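Local coordinates for protein polymeric Immunoglobulin Receptor (Oncorhynchus mykiss, PDB 5F1S) that probably binds polymeric immunoglobulins for transport to mucosal surfaces, its ectodomain corresponding to the secretory component that stays with them, at residues A[15-20]-A[72-77]; A[87-92]-A[101-106]; A[113-118]-A[132-137]; A[167-172]-A[179-184]. All blocks are in the same frame, centred on the assembly; numbering follows the deposited sequence.

Contact 1 of 4, residues A[15-20]-A[72-77]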
loop_
_atom_site.group_PDB
_atom_site.type_symbol
_atom_site.label_atom_id
_atom_site.label_comp_id
_atom_site.label_asym_id
_atom_site.label_seq_id
_atom_site.Cartn_x
_atom_site.Cartn_y
_atom_site.Cartn_z
ATOM N N SER A 15 -5.481 -4.274 -1.419
ATOM C CA SER A 15 -6.325 -4.737 -0.323
ATOM C C SER A 15 -5.745 -4.233 0.981
ATOM O O SER A 15 -4.549 -3.952 1.058
ATOM C CB SER A 15 -6.360 -6.267 -0.299
ATOM O OG SER A 15 -6.980 -6.723 -1.478
ATOM N N VAL A 16 -6.582 -4.151 2.025
ATOM C CA VAL A 16 -6.095 -3.911 3.376
ATOM C C VAL A 16 -6.620 -4.989 4.313
ATOM O O VAL A 16 -7.699 -5.542 4.117
ATOM C CB VAL A 16 -6.471 -2.519 3.930
ATOM C CG1 VAL A 16 -5.792 -1.406 3.107
ATOM C CG2 VAL A 16 -7.968 -2.322 3.976
ATOM N N MET A 17 -5.831 -5.260 5.340
ATOM C CA MET A 17 -6.163 -6.213 6.393
ATOM C C MET A 17 -6.041 -5.443 7.695
ATOM O O MET A 17 -4.932 -5.031 8.048
ATOM C CB MET A 17 -5.221 -7.426 6.386
ATOM C CG MET A 17 -5.526 -8.393 7.491
ATOM S SD MET A 17 -4.261 -9.772 7.488
ATOM C CE MET A 17 -2.874 -8.963 8.067
ATOM N N ILE A 18 -7.161 -5.231 8.382
ATOM C CA ILE A 18 -7.254 -4.306 9.505
ATOM C C ILE A 18 -7.562 -5.119 10.758
ATOM O O ILE A 18 -8.647 -5.707 10.839
ATOM C CB ILE A 18 -8.341 -3.246 9.271
ATOM C CG1 ILE A 18 -7.923 -2.427 8.045
ATOM C CG2 ILE A 18 -8.517 -2.390 10.482
ATOM C CD1 ILE A 18 -9.051 -1.650 7.462
ATOM N N PRO A 19 -6.689 -5.104 11.767
ATOM C CA PRO A 19 -7.035 -5.699 13.076
ATOM C C PRO A 19 -7.836 -4.741 13.937
ATOM O O PRO A 19 -7.393 -3.614 14.219
ATOM C CB PRO A 19 -5.665 -5.975 13.705
ATOM C CG PRO A 19 -4.802 -4.794 13.187
ATOM C CD PRO A 19 -5.307 -4.558 11.772
ATOM N N CYS A 20 -8.920 -5.263 14.503
ATOM C CA CYS A 20 -9.717 -4.583 15.505
ATOM C C CYS A 20 -9.554 -5.377 16.786
ATOM O O CYS A 20 -10.239 -6.398 16.971
ATOM C CB CYS A 20 -11.187 -4.524 15.095
ATOM S SG CYS A 20 -11.556 -3.550 13.578
ATOM N N VAL A 72 -9.220 -10.407 18.753
ATOM C CA VAL A 72 -9.133 -9.509 17.612
ATOM C C VAL A 72 -10.115 -10.006 16.566
ATOM O O VAL A 72 -10.267 -11.216 16.369
ATOM C CB VAL A 72 -7.696 -9.438 17.069
ATOM C CG1 VAL A 72 -7.159 -10.831 16.678
ATOM C CG2 VAL A 72 -7.568 -8.442 15.879
ATOM N N PHE A 73 -10.768 -9.082 15.896
ATOM C CA PHE A 73 -11.427 -9.409 14.639
ATOM C C PHE A 73 -10.740 -8.649 13.521
ATOM O O PHE A 73 -10.341 -7.503 13.695
ATOM C CB PHE A 73 -12.949 -9.161 14.689
ATOM C CG PHE A 73 -13.424 -7.722 14.929
ATOM C CD1 PHE A 73 -13.601 -7.240 16.228
ATOM C CD2 PHE A 73 -13.798 -6.904 13.865
ATOM C CE1 PHE A 73 -14.132 -5.954 16.461
ATOM C CE2 PHE A 73 -14.328 -5.611 14.087
ATOM C CZ PHE A 73 -14.498 -5.145 15.385
ATOM N N THR A 74 -10.566 -9.324 12.391
ATOM C CA THR A 74 -9.808 -8.807 11.270
ATOM C C THR A 74 -10.782 -8.523 10.140
ATOM O O THR A 74 -11.607 -9.384 9.783
ATOM C CB THR A 74 -8.764 -9.838 10.841
ATOM O OG1 THR A 74 -7.931 -10.170 11.953
ATOM C CG2 THR A 74 -7.842 -9.296 9.734
ATOM N N VAL A 75 -10.702 -7.306 9.591
ATOM C CA VAL A 75 -11.542 -6.896 8.489
ATOM C C VAL A 75 -10.661 -6.757 7.253
ATOM O O VAL A 75 -9.635 -6.094 7.297
ATOM C CB VAL A 75 -12.280 -5.586 8.806
ATOM C CG1 VAL A 75 -13.112 -5.174 7.608
ATOM C CG2 VAL A 75 -13.173 -5.734 10.043
ATOM N N THR A 76 -11.024 -7.439 6.172
ATOM C CA THR A 76 -10.272 -7.364 4.931
ATOM C C THR A 76 -11.128 -6.651 3.894
ATOM O O THR A 76 -12.261 -7.054 3.625
ATOM C CB THR A 76 -9.888 -8.773 4.445
ATOM O OG1 THR A 76 -9.111 -9.395 5.464
ATOM C CG2 THR A 76 -9.084 -8.708 3.136
ATOM N N MET A 77 -10.593 -5.594 3.303
ATOM C CA MET A 77 -11.274 -4.894 2.236
ATOM C C MET A 77 -10.402 -5.054 1.001
ATOM O O MET A 77 -9.193 -4.773 1.037
ATOM C CB MET A 77 -11.516 -3.399 2.556
ATOM C CG MET A 77 -12.393 -3.183 3.793
ATOM S SD MET A 77 -12.636 -1.406 4.060
ATOM C CE MET A 77 -13.828 -1.193 2.873
#
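Three antiparallel hydrogen-bonded pairs, Val-16 with Met-77, Ile-18 with Val-75 and Cys-20 with Phe-73, join the two segments through six backbone bonds of 2.8 to 3.0 Å between N and O, all close to straight. Strands 16-22 and 72-77 are neighbours in the sheet ordered 2-3, 16-22, 72-77, 62-67, and the first carries the disulfide cysteine, which makes them strands B and E of the immunoglobulin V-set fold.

The sulfur and aromatic interactions lie at Cys-20. Its CB stands over the centre of the Phe-73 ring, 3.4 Å from the centroid and 12° off the normal, a CH-pi contact. SG is 4.1 Å from the same centroid but lies obliquely, and it forms the disulfide with Cys-90. The ring reaches this place because CG of Phe-73 sits between its backbone N and carbonyl carbon (chi1 62°).

Apolar contacts complete the pairing. On the core face CG2 of Val-16 lies beside CB of Met-77; on the other, CB of Pro-19 meets CG2 of Val-72 at 3.8 Å. Met-17 CG and Thr-74 CG2 come unusually close, 3.3 Å apart.

Ile-18, Val-75 and Met-77 touch Trp-33, and Phe-73 and the half-cystine are both buried, consistent with a hydrophobic core between the two sheets.

Contact 2 of 4, residues A[87-92]-A[101-106]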
loop_
_atom_site.group_PDB
_atom_site.type_symbol
_atom_site.label_atom_id
_atom_site.label_comp_id
_atom_site.label_asym_id
_atom_site.label_seq_id
_atom_site.Cartn_x
_atom_site.Cartn_y
_atom_site.Cartn_z
ATOM N N TRP A 87 -13.626 7.500 6.454
ATOM C CA TRP A 87 -13.536 7.008 7.816
ATOM C C TRP A 87 -14.308 5.700 7.963
ATOM O O TRP A 87 -15.414 5.555 7.420
ATOM C CB TRP A 87 -14.091 8.058 8.787
ATOM C CG TRP A 87 -13.151 9.212 8.957
ATOM C CD1 TRP A 87 -13.202 10.415 8.314
ATOM C CD2 TRP A 87 -12.013 9.261 9.813
ATOM N NE1 TRP A 87 -12.165 11.202 8.725
ATOM C CE2 TRP A 87 -11.423 10.534 9.654
ATOM C CE3 TRP A 87 -11.427 8.354 10.709
ATOM C CZ2 TRP A 87 -10.257 10.910 10.331
ATOM C CZ3 TRP A 87 -10.272 8.749 11.416
ATOM C CH2 TRP A 87 -9.698 10.011 11.208
ATOM N N TYR A 88 -13.723 4.793 8.740
ATOM C CA TYR A 88 -14.309 3.500 9.076
ATOM C C TYR A 88 -14.188 3.236 10.575
ATOM O O TYR A 88 -13.330 3.804 11.266
ATOM C CB TYR A 88 -13.606 2.394 8.306
ATOM C CG TYR A 88 -13.853 2.425 6.817
ATOM C CD1 TYR A 88 -13.140 3.297 5.991
ATOM C CD2 TYR A 88 -14.809 1.616 6.246
ATOM C CE1 TYR A 88 -13.353 3.305 4.621
ATOM C CE2 TYR A 88 -15.049 1.628 4.874
ATOM C CZ TYR A 88 -14.314 2.486 4.072
ATOM O OH TYR A 88 -14.556 2.474 2.727
ATOM N N TRP A 89 -15.073 2.365 11.082
ATOM C CA TRP A 89 -15.140 2.056 12.517
ATOM C C TRP A 89 -15.174 0.557 12.768
ATOM O O TRP A 89 -15.935 -0.144 12.126
ATOM C CB TRP A 89 -16.395 2.640 13.181
ATOM C CG TRP A 89 -16.503 4.087 13.036
ATOM C CD1 TRP A 89 -16.925 4.770 11.906
ATOM C CD2 TRP A 89 -16.186 5.078 14.005
ATOM N NE1 TRP A 89 -16.888 6.113 12.145
ATOM C CE2 TRP A 89 -16.420 6.333 13.406
ATOM C CE3 TRP A 89 -15.693 5.044 15.321
ATOM C CZ2 TRP A 89 -16.215 7.534 14.093
ATOM C CZ3 TRP A 89 -15.475 6.232 15.976
ATOM C CH2 TRP A 89 -15.744 7.462 15.355
ATOM N N CYS A 90 -14.288 0.089 13.642
ATOM C CA CYS A 90 -14.428 -1.179 14.358
ATOM C C CYS A 90 -15.533 -1.029 15.381
ATOM O O CYS A 90 -15.517 -0.050 16.129
ATOM C CB CYS A 90 -13.142 -1.499 15.137
ATOM S SG CYS A 90 -11.590 -1.633 14.306
ATOM N N GLY A 91 -16.471 -1.979 15.449
ATOM C CA GLY A 91 -17.500 -1.937 16.490
ATOM C C GLY A 91 -17.752 -3.290 17.138
ATOM O O GLY A 91 -17.608 -4.341 16.514
ATOM N N VAL A 92 -18.161 -3.245 18.412
ATOM C CA VAL A 92 -18.703 -4.408 19.122
ATOM C C VAL A 92 -20.165 -4.114 19.425
ATOM O O VAL A 92 -20.492 -3.032 19.930
ATOM C CB VAL A 92 -17.954 -4.728 20.422
ATOM C CG1 VAL A 92 -18.588 -5.989 21.078
ATOM C CG2 VAL A 92 -16.410 -4.924 20.225
ATOM N N ASP A 101 -15.991 2.932 24.444
ATOM C CA ASP A 101 -15.324 1.730 24.913
ATOM C C ASP A 101 -15.397 0.583 23.901
ATOM O O ASP A 101 -14.680 -0.398 24.086
ATOM C CB ASP A 101 -15.950 1.215 26.227
ATOM C CG ASP A 101 -15.610 2.094 27.449
ATOM O OD1 ASP A 101 -14.541 2.737 27.461
ATOM O OD2 ASP A 101 -16.417 2.086 28.414
ATOM N N VAL A 102 -16.286 0.639 22.911
ATOM C CA VAL A 102 -16.540 -0.535 22.064
ATOM C C VAL A 102 -16.442 -0.176 20.588
ATOM O O VAL A 102 -16.951 -0.905 19.725
ATOM C CB VAL A 102 -17.916 -1.163 22.377
ATOM C CG1 VAL A 102 -17.830 -1.841 23.725
ATOM C CG2 VAL A 102 -19.029 -0.154 22.364
ATOM N N THR A 103 -15.778 0.939 20.280
ATOM C CA THR A 103 -15.591 1.317 18.870
ATOM C C THR A 103 -14.203 1.963 18.717
ATOM O O THR A 103 -13.572 2.400 19.687
ATOM C CB THR A 103 -16.663 2.319 18.354
ATOM O OG1 THR A 103 -16.542 3.554 19.090
ATOM C CG2 THR A 103 -18.129 1.780 18.438
ATOM N N ALA A 104 -13.715 2.008 17.479
ATOM C CA ALA A 104 -12.452 2.676 17.199
ATOM C C ALA A 104 -12.482 3.058 15.727
ATOM O O ALA A 104 -13.029 2.308 14.913
ATOM C CB ALA A 104 -11.230 1.795 17.532
ATOM N N SER A 105 -11.961 4.244 15.380
ATOM C CA SER A 105 -12.026 4.677 13.997
ATOM C C SER A 105 -10.643 4.655 13.348
ATOM O O SER A 105 -9.602 4.723 14.009
ATOM C CB SER A 105 -12.568 6.101 13.857
ATOM O OG SER A 105 -11.781 6.955 14.667
ATOM N N LEU A 106 -10.656 4.691 12.024
ATOM C CA LEU A 106 -9.433 5.020 11.297
ATOM C C LEU A 106 -9.847 5.508 9.927
ATOM O O LEU A 106 -10.945 5.231 9.444
ATOM C CB LEU A 106 -8.458 3.862 11.176
ATOM C CG LEU A 106 -8.737 2.920 10.000
ATOM C CD1 LEU A 106 -7.669 1.922 9.879
ATOM C CD2 LEU A 106 -10.063 2.273 10.258
#
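Ser-105 lies against the indole of Trp-89 in a non-hydrogen-bonded antiparallel pair, their CA atoms 4.3 Å apart. Starting at CB, the tryptophan first passes the carbonyl of Ala-104, whose O is 3.8 Å from that CB. CG then stands anti to the carbonyl carbon of Trp-89 (chi1 -58°), a rotation that carries the six-membered ring over the neighbouring strand. At the ring fusion CD2 meets CB of Ser-105, and CE3 comes to 3.6 Å from the same CB while also approaching the carbonyl carbon of Ala-104. Further out, CZ3 and CH2 have both CB and OG of Ser-105 close by. The methylene stands over the face, 3.5 Å from the centroid of the six-membered ring and 8° off its normal, which meets the geometry of a CH-pi contact. On the pyrrole side, NE1 is hydrogen-bonded to the carbonyl O of Gly-36.

This is the F-G hairpin of the first immunoglobulin V-set domain, and Cys-90 on strand F carries the disulfide to Cys-20. Replacing Trp-89 by an alanine is likely to uncover the Ser-105 methylene and to cost the Gly-36 carbonyl its indole N-H.

Backbone bonds fix the register: Tyr-88 N to Leu-106 O and Leu-106 N to Tyr-88 O are each 2.9 Å. The Cys-90 N to Ala-104 O bond is more bent, 136° at the hydrogen. On the face shared by Tyr-88 and Leu-106, CD2 of the leucine touches CB of the tyrosine at 4.0 Å, and Trp-33 packs against both side chains.

Contact 3 of 4, residues A[113-118]-A[132-137]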
loop_
_atom_site.group_PDB
_atom_site.type_symbol
_atom_site.label_atom_id
_atom_site.label_comp_id
_atom_site.label_asym_id
_atom_site.label_seq_id
_atom_site.Cartn_x
_atom_site.Cartn_y
_atom_site.Cartn_z
ATOM N N GLY A 113 -1.778 6.728 -8.346
ATOM C CA GLY A 113 -0.434 7.088 -8.710
ATOM C C GLY A 113 0.552 6.008 -8.372
ATOM O O GLY A 113 0.266 4.805 -8.515
ATOM N N LEU A 114 1.748 6.434 -7.926
ATOM C CA LEU A 114 2.869 5.532 -7.740
ATOM C C LEU A 114 3.432 5.711 -6.347
ATOM O O LEU A 114 3.298 6.789 -5.743
ATOM C CB LEU A 114 4.026 5.745 -8.752
ATOM C CG LEU A 114 3.693 5.264 -10.175
ATOM C CD1 LEU A 114 2.873 6.293 -10.875
ATOM C CD2 LEU A 114 4.985 4.992 -10.910
ATOM N N SER A 115 4.050 4.655 -5.834
ATOM C CA SER A 115 4.808 4.751 -4.578
ATOM C C SER A 115 6.029 3.862 -4.671
ATOM O O SER A 115 6.204 3.097 -5.620
ATOM C CB SER A 115 3.956 4.335 -3.370
ATOM O OG SER A 115 3.721 2.945 -3.437
ATOM N N VAL A 116 6.898 3.935 -3.683
ATOM C CA VAL A 116 8.105 3.128 -3.739
ATOM C C VAL A 116 8.317 2.479 -2.397
ATOM O O VAL A 116 8.047 3.088 -1.355
ATOM C CB VAL A 116 9.307 3.984 -4.187
ATOM C CG1 VAL A 116 9.605 5.080 -3.178
ATOM C CG2 VAL A 116 10.499 3.127 -4.434
ATOM N N VAL A 117 8.742 1.209 -2.433
ATOM C CA VAL A 117 8.972 0.474 -1.198
ATOM C C VAL A 117 10.026 1.190 -0.366
ATOM O O VAL A 117 9.774 1.608 0.768
ATOM C CB VAL A 117 9.376 -0.987 -1.497
ATOM C CG1 VAL A 117 9.807 -1.685 -0.211
ATOM C CG2 VAL A 117 8.215 -1.798 -2.189
ATOM N N ASN A 118 11.209 1.402 -0.944
ATOM C CA ASN A 118 12.263 2.134 -0.251
ATOM C C ASN A 118 12.718 3.274 -1.146
ATOM O O ASN A 118 13.273 3.024 -2.221
ATOM C CB ASN A 118 13.428 1.193 0.084
ATOM C CG ASN A 118 14.514 1.861 0.933
ATOM O OD1 ASN A 118 14.299 2.921 1.555
ATOM N ND2 ASN A 118 15.703 1.231 0.963
ATOM N N GLN A 132 11.796 -1.122 -6.234
ATOM C CA GLN A 132 10.471 -1.669 -6.497
ATOM C C GLN A 132 9.466 -0.529 -6.518
ATOM O O GLN A 132 9.153 0.062 -5.477
ATOM C CB GLN A 132 10.042 -2.729 -5.490
ATOM C CG GLN A 132 8.772 -3.448 -6.067
ATOM C CD GLN A 132 8.411 -4.736 -5.351
ATOM O OE1 GLN A 132 9.166 -5.234 -4.518
ATOM N NE2 GLN A 132 7.256 -5.285 -5.689
ATOM N N CYS A 133 8.996 -0.200 -7.710
ATOM C CA CYS A 133 8.037 0.864 -7.909
ATOM C C CYS A 133 6.637 0.271 -7.948
ATOM O O CYS A 133 6.348 -0.593 -8.783
ATOM C CB CYS A 133 8.288 1.608 -9.209
ATOM S SG CYS A 133 10.049 1.983 -9.685
ATOM N N LEU A 134 5.769 0.757 -7.091
ATOM C CA LEU A 134 4.396 0.290 -7.012
ATOM C C LEU A 134 3.468 1.254 -7.725
ATOM O O LEU A 134 3.722 2.456 -7.774
ATOM C CB LEU A 134 3.956 0.181 -5.562
ATOM C CG LEU A 134 4.947 -0.552 -4.656
ATOM C CD1 LEU A 134 4.397 -0.479 -3.224
ATOM C CD2 LEU A 134 5.072 -1.992 -5.070
ATOM N N TYR A 135 2.379 0.731 -8.292
ATOM C CA TYR A 135 1.450 1.634 -8.947
ATOM C C TYR A 135 0.012 1.168 -8.809
ATOM O O TYR A 135 -0.255 -0.009 -8.591
ATOM C CB TYR A 135 1.804 1.810 -10.426
ATOM C CG TYR A 135 1.798 0.561 -11.219
ATOM C CD1 TYR A 135 0.606 0.036 -11.718
ATOM C CD2 TYR A 135 2.955 -0.102 -11.480
ATOM C CE1 TYR A 135 0.605 -1.111 -12.475
ATOM C CE2 TYR A 135 2.966 -1.273 -12.234
ATOM C CZ TYR A 135 1.779 -1.751 -12.737
ATOM O OH TYR A 135 1.789 -2.900 -13.487
ATOM N N SER A 136 -0.905 2.130 -8.870
ATOM C CA SER A 136 -2.326 1.881 -8.699
ATOM C C SER A 136 -2.944 1.380 -10.005
ATOM O O SER A 136 -2.335 1.442 -11.092
ATOM C CB SER A 136 -3.051 3.126 -8.232
ATOM O OG SER A 136 -2.998 4.162 -9.199
ATOM N N GLN A 137 -4.193 0.923 -9.885
ATOM C CA GLN A 137 -4.777 0.067 -10.929
ATOM C C GLN A 137 -4.866 0.770 -12.265
ATOM O O GLN A 137 -4.805 0.115 -13.313
ATOM C CB GLN A 137 -6.188 -0.419 -10.552
ATOM C CG GLN A 137 -7.157 0.702 -10.438
ATOM C CD GLN A 137 -8.499 0.307 -9.831
ATOM O OE1 GLN A 137 -8.590 -0.674 -9.089
ATOM N NE2 GLN A 137 -9.534 1.102 -10.114
HETATM O O HOH W 1 12.630 0.507 -3.555
#
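Ser-115 and Leu-134 project to one face of the strand pair, Leu-114 and Tyr-135 to the other, and the side chains meet differently on each. On the first face OG of Ser-115 is turned between its own backbone N and carbonyl carbon (chi1 69°) and lies 3.5 Å from both CB and CD1 of Leu-134. CD1 of Leu-134 also comes to 4.2 Å from CG2 of Val-117, just beyond the strand. On the second face Leu-114 and Tyr-135 cross obliquely, with CG of the leucine 3.9 Å from CB of the tyrosine. The phenol runs away from strand 114-116, and its OH is hydrogen-bonded to Asp-173.

These are strands A and B of the second V-set domain, strand B carrying Cys-133 of the disulfide with Cys-196. The backbone couples Ser-115 and Leu-134 through two bonds, the N of Leu-134 to O of Ser-115 being the shorter at 2.8 Å. Two hydrogen bonds between Ser-136 and Gly-113 close one end of the strand pair: the serine OG accepts from the glycine N at 3.0 Å, 164° at the hydrogen, and the serine N donates to the glycine O. At the other end one water accepts from the N atoms of Asn-118 and Gln-132.

Leu-11 touches Ser-115, Leu-134 and Ser-136, and Arg-14 touches Leu-134 and bonds Tyr-135 O through NH1, so this mixed surface probably helps to seat the first domain on the second.

Contact 4 of 4, residues A[167-172]-A[179-184]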
loop_
_atom_site.group_PDB
_atom_site.type_symbol
_atom_site.label_atom_id
_atom_site.label_comp_id
_atom_site.label_asym_id
_atom_site.label_seq_id
_atom_site.Cartn_x
_atom_site.Cartn_y
_atom_site.Cartn_z
ATOM N N GLN A 167 22.689 -2.973 -20.980
ATOM C CA GLN A 167 23.833 -3.510 -20.249
ATOM C C GLN A 167 23.779 -3.155 -18.771
ATOM O O GLN A 167 24.300 -3.897 -17.932
ATOM C CB GLN A 167 25.134 -2.970 -20.845
ATOM C CG GLN A 167 25.548 -3.615 -22.133
ATOM C CD GLN A 167 26.883 -3.081 -22.570
ATOM O OE1 GLN A 167 26.963 -2.037 -23.222
ATOM N NE2 GLN A 167 27.952 -3.764 -22.165
ATOM N N ALA A 168 23.155 -2.036 -18.445
ATOM C CA ALA A 168 23.206 -1.465 -17.103
ATOM C C ALA A 168 21.932 -1.647 -16.289
ATOM O O ALA A 168 21.995 -1.677 -15.051
ATOM C CB ALA A 168 23.484 0.033 -17.201
ATOM N N VAL A 169 20.781 -1.747 -16.946
ATOM C CA VAL A 169 19.496 -1.619 -16.267
ATOM C C VAL A 169 18.518 -2.619 -16.858
ATOM O O VAL A 169 18.446 -2.771 -18.081
ATOM C CB VAL A 169 18.946 -0.187 -16.408
ATOM C CG1 VAL A 169 17.533 -0.091 -15.796
ATOM C CG2 VAL A 169 19.914 0.834 -15.771
ATOM N N GLU A 170 17.753 -3.282 -15.990
ATOM C CA GLU A 170 16.596 -4.059 -16.411
ATOM C C GLU A 170 15.344 -3.538 -15.703
ATOM O O GLU A 170 15.369 -3.237 -14.501
ATOM C CB GLU A 170 16.784 -5.537 -16.124
ATOM C CG GLU A 170 15.545 -6.399 -16.511
ATOM C CD GLU A 170 15.639 -7.841 -16.059
ATOM O OE1 GLU A 170 16.755 -8.278 -15.706
ATOM O OE2 GLU A 170 14.589 -8.535 -16.049
ATOM N N ILE A 171 14.260 -3.395 -16.459
ATOM C CA ILE A 171 12.959 -3.100 -15.876
ATOM C C ILE A 171 12.031 -4.257 -16.190
ATOM O O ILE A 171 11.976 -4.715 -17.343
ATOM C CB ILE A 171 12.386 -1.777 -16.402
ATOM C CG1 ILE A 171 13.396 -0.638 -16.272
ATOM C CG2 ILE A 171 11.079 -1.461 -15.662
ATOM C CD1 ILE A 171 12.976 0.683 -16.969
ATOM N N ARG A 172 11.302 -4.715 -15.169
ATOM C CA ARG A 172 10.317 -5.777 -15.304
ATOM C C ARG A 172 9.029 -5.318 -14.635
ATOM O O ARG A 172 8.970 -5.182 -13.403
ATOM C CB ARG A 172 10.823 -7.082 -14.699
ATOM C CG ARG A 172 9.838 -8.240 -14.862
ATOM C CD ARG A 172 10.416 -9.550 -14.362
ATOM N NE ARG A 172 9.483 -10.658 -14.547
ATOM C CZ ARG A 172 9.757 -11.928 -14.259
ATOM N NH1 ARG A 172 10.942 -12.267 -13.772
ATOM N NH2 ARG A 172 8.841 -12.863 -14.461
ATOM N N PHE A 179 6.514 -2.481 -10.813
ATOM C CA PHE A 179 7.614 -2.775 -11.721
ATOM C C PHE A 179 8.914 -2.603 -10.973
ATOM O O PHE A 179 9.014 -1.751 -10.095
ATOM C CB PHE A 179 7.539 -1.912 -13.022
ATOM C CG PHE A 179 7.632 -0.392 -12.845
ATOM C CD1 PHE A 179 8.834 0.276 -13.045
ATOM C CD2 PHE A 179 6.511 0.358 -12.606
ATOM C CE1 PHE A 179 8.913 1.647 -12.955
ATOM C CE2 PHE A 179 6.575 1.743 -12.518
ATOM C CZ PHE A 179 7.780 2.392 -12.704
ATOM N N THR A 180 9.861 -3.491 -11.230
ATOM C CA THR A 180 11.159 -3.459 -10.564
ATOM C C THR A 180 12.195 -2.928 -11.534
ATOM O O THR A 180 12.187 -3.269 -12.720
ATOM C CB THR A 180 11.580 -4.845 -10.076
ATOM O OG1 THR A 180 11.619 -5.744 -11.190
ATOM C CG2 THR A 180 10.571 -5.369 -9.074
ATOM N N VAL A 181 13.098 -2.109 -11.016
ATOM C CA VAL A 181 14.190 -1.541 -11.791
ATOM C C VAL A 181 15.452 -2.116 -11.168
ATOM O O VAL A 181 15.723 -1.895 -9.985
ATOM C CB VAL A 181 14.201 0.000 -11.776
ATOM C CG1 VAL A 181 15.378 0.575 -12.600
ATOM C CG2 VAL A 181 12.894 0.585 -12.279
ATOM N N THR A 182 16.209 -2.889 -11.939
ATOM C CA THR A 182 17.458 -3.452 -11.447
ATOM C C THR A 182 18.610 -2.677 -12.063
ATOM O O THR A 182 18.734 -2.626 -13.287
ATOM C CB THR A 182 17.568 -4.947 -11.772
ATOM O OG1 THR A 182 16.518 -5.634 -11.107
ATOM C CG2 THR A 182 18.894 -5.504 -11.262
ATOM N N LEU A 183 19.407 -2.027 -11.209
ATOM C CA LEU A 183 20.655 -1.380 -11.600
ATOM C C LEU A 183 21.745 -2.434 -11.446
ATOM O O LEU A 183 22.054 -2.854 -10.329
ATOM C CB LEU A 183 20.924 -0.160 -10.724
ATOM C CG LEU A 183 19.701 0.758 -10.590
ATOM C CD1 LEU A 183 20.027 2.015 -9.778
ATOM C CD2 LEU A 183 19.238 1.188 -11.894
ATOM N N LYS A 184 22.284 -2.902 -12.577
ATOM C CA LYS A 184 23.001 -4.167 -12.593
ATOM C C LYS A 184 24.417 -4.038 -12.061
ATOM O O LYS A 184 24.931 -4.990 -11.450
ATOM C CB LYS A 184 23.021 -4.722 -14.016
ATOM C CG LYS A 184 21.843 -5.624 -14.302
ATOM C CD LYS A 184 21.287 -5.440 -15.710
ATOM C CE LYS A 184 22.071 -6.150 -16.745
ATOM N NZ LYS A 184 21.206 -6.460 -17.927
HETATM O O HOH W 2 14.136 -5.635 -12.775
#
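The D-E hairpin of the second immunoglobulin V-set domain is formed here, strands 169-172 and 179-183 running antiparallel, with 169° between their N-to-C directions. Its core face begins with Val-169 and Leu-183, side by side, CG2 of the valine 4.0 Å from CD2 of the leucine. With chi1 at 175°, CG1 of Val-169 points away from the residue's own N and meets CG1 of Val-181 at 3.9 Å. Ile-171 lies alongside Phe-179, its CG2 near CD1 of the ring, and Trp-146 packs on Ile-171, Val-181 and Leu-183.

The opposite face is polar. Glu-170 and Thr-182 exchange two backbone bonds, that from Thr-182 N to Glu-170 O being 2.7 Å long and nearly straight at 173°. A water donates to the same Glu-170 O and also hydrogen-bonds the hydroxyls of Thr-180 and Thr-182, so this oxygen has two partners.

Lys-184 closes the end with its N bonded to Ala-168 O at 2.8 Å. Its side chain bends at chi2 and chi3, bringing CE to 3.4 Å from the O of Gln-167 and NZ to a salt bridge with Glu-165 and a hydrogen bond with Asp-166 O. A methionine in its place would probably leave Glu-165 without that positive mate, close to the like charge of Glu-170.

The two faces thus divide the chemistry: hydrocarbon packs inward under Trp-146, whereas water, hydroxyls and the lysine ammonium serve the outer side.

Overall arrangement
From the N terminus, contact 1 closes first, drawing strand B onto strand E across a 51-residue excursion that includes strands 31-35, 43-47 and 62-67. Contact 2 follows as the F-G hairpin, its strands joined by a loop of ten residues. The two lie in opposite sheets of the first domain, tied through the core by the Cys-20 to Cys-90 disulfide. The chain enters the second domain, where contact 3 closes over strand 120-124 to pair A with B, and contact 4 forms the D-E hairpin. Contacts 3 and 4 share one sheet, strands 129-135 and 178-183 being neighbours. All four loops run in series, none nesting or crossing; the centres of contacts 2 and 4 are about 44 Å apart.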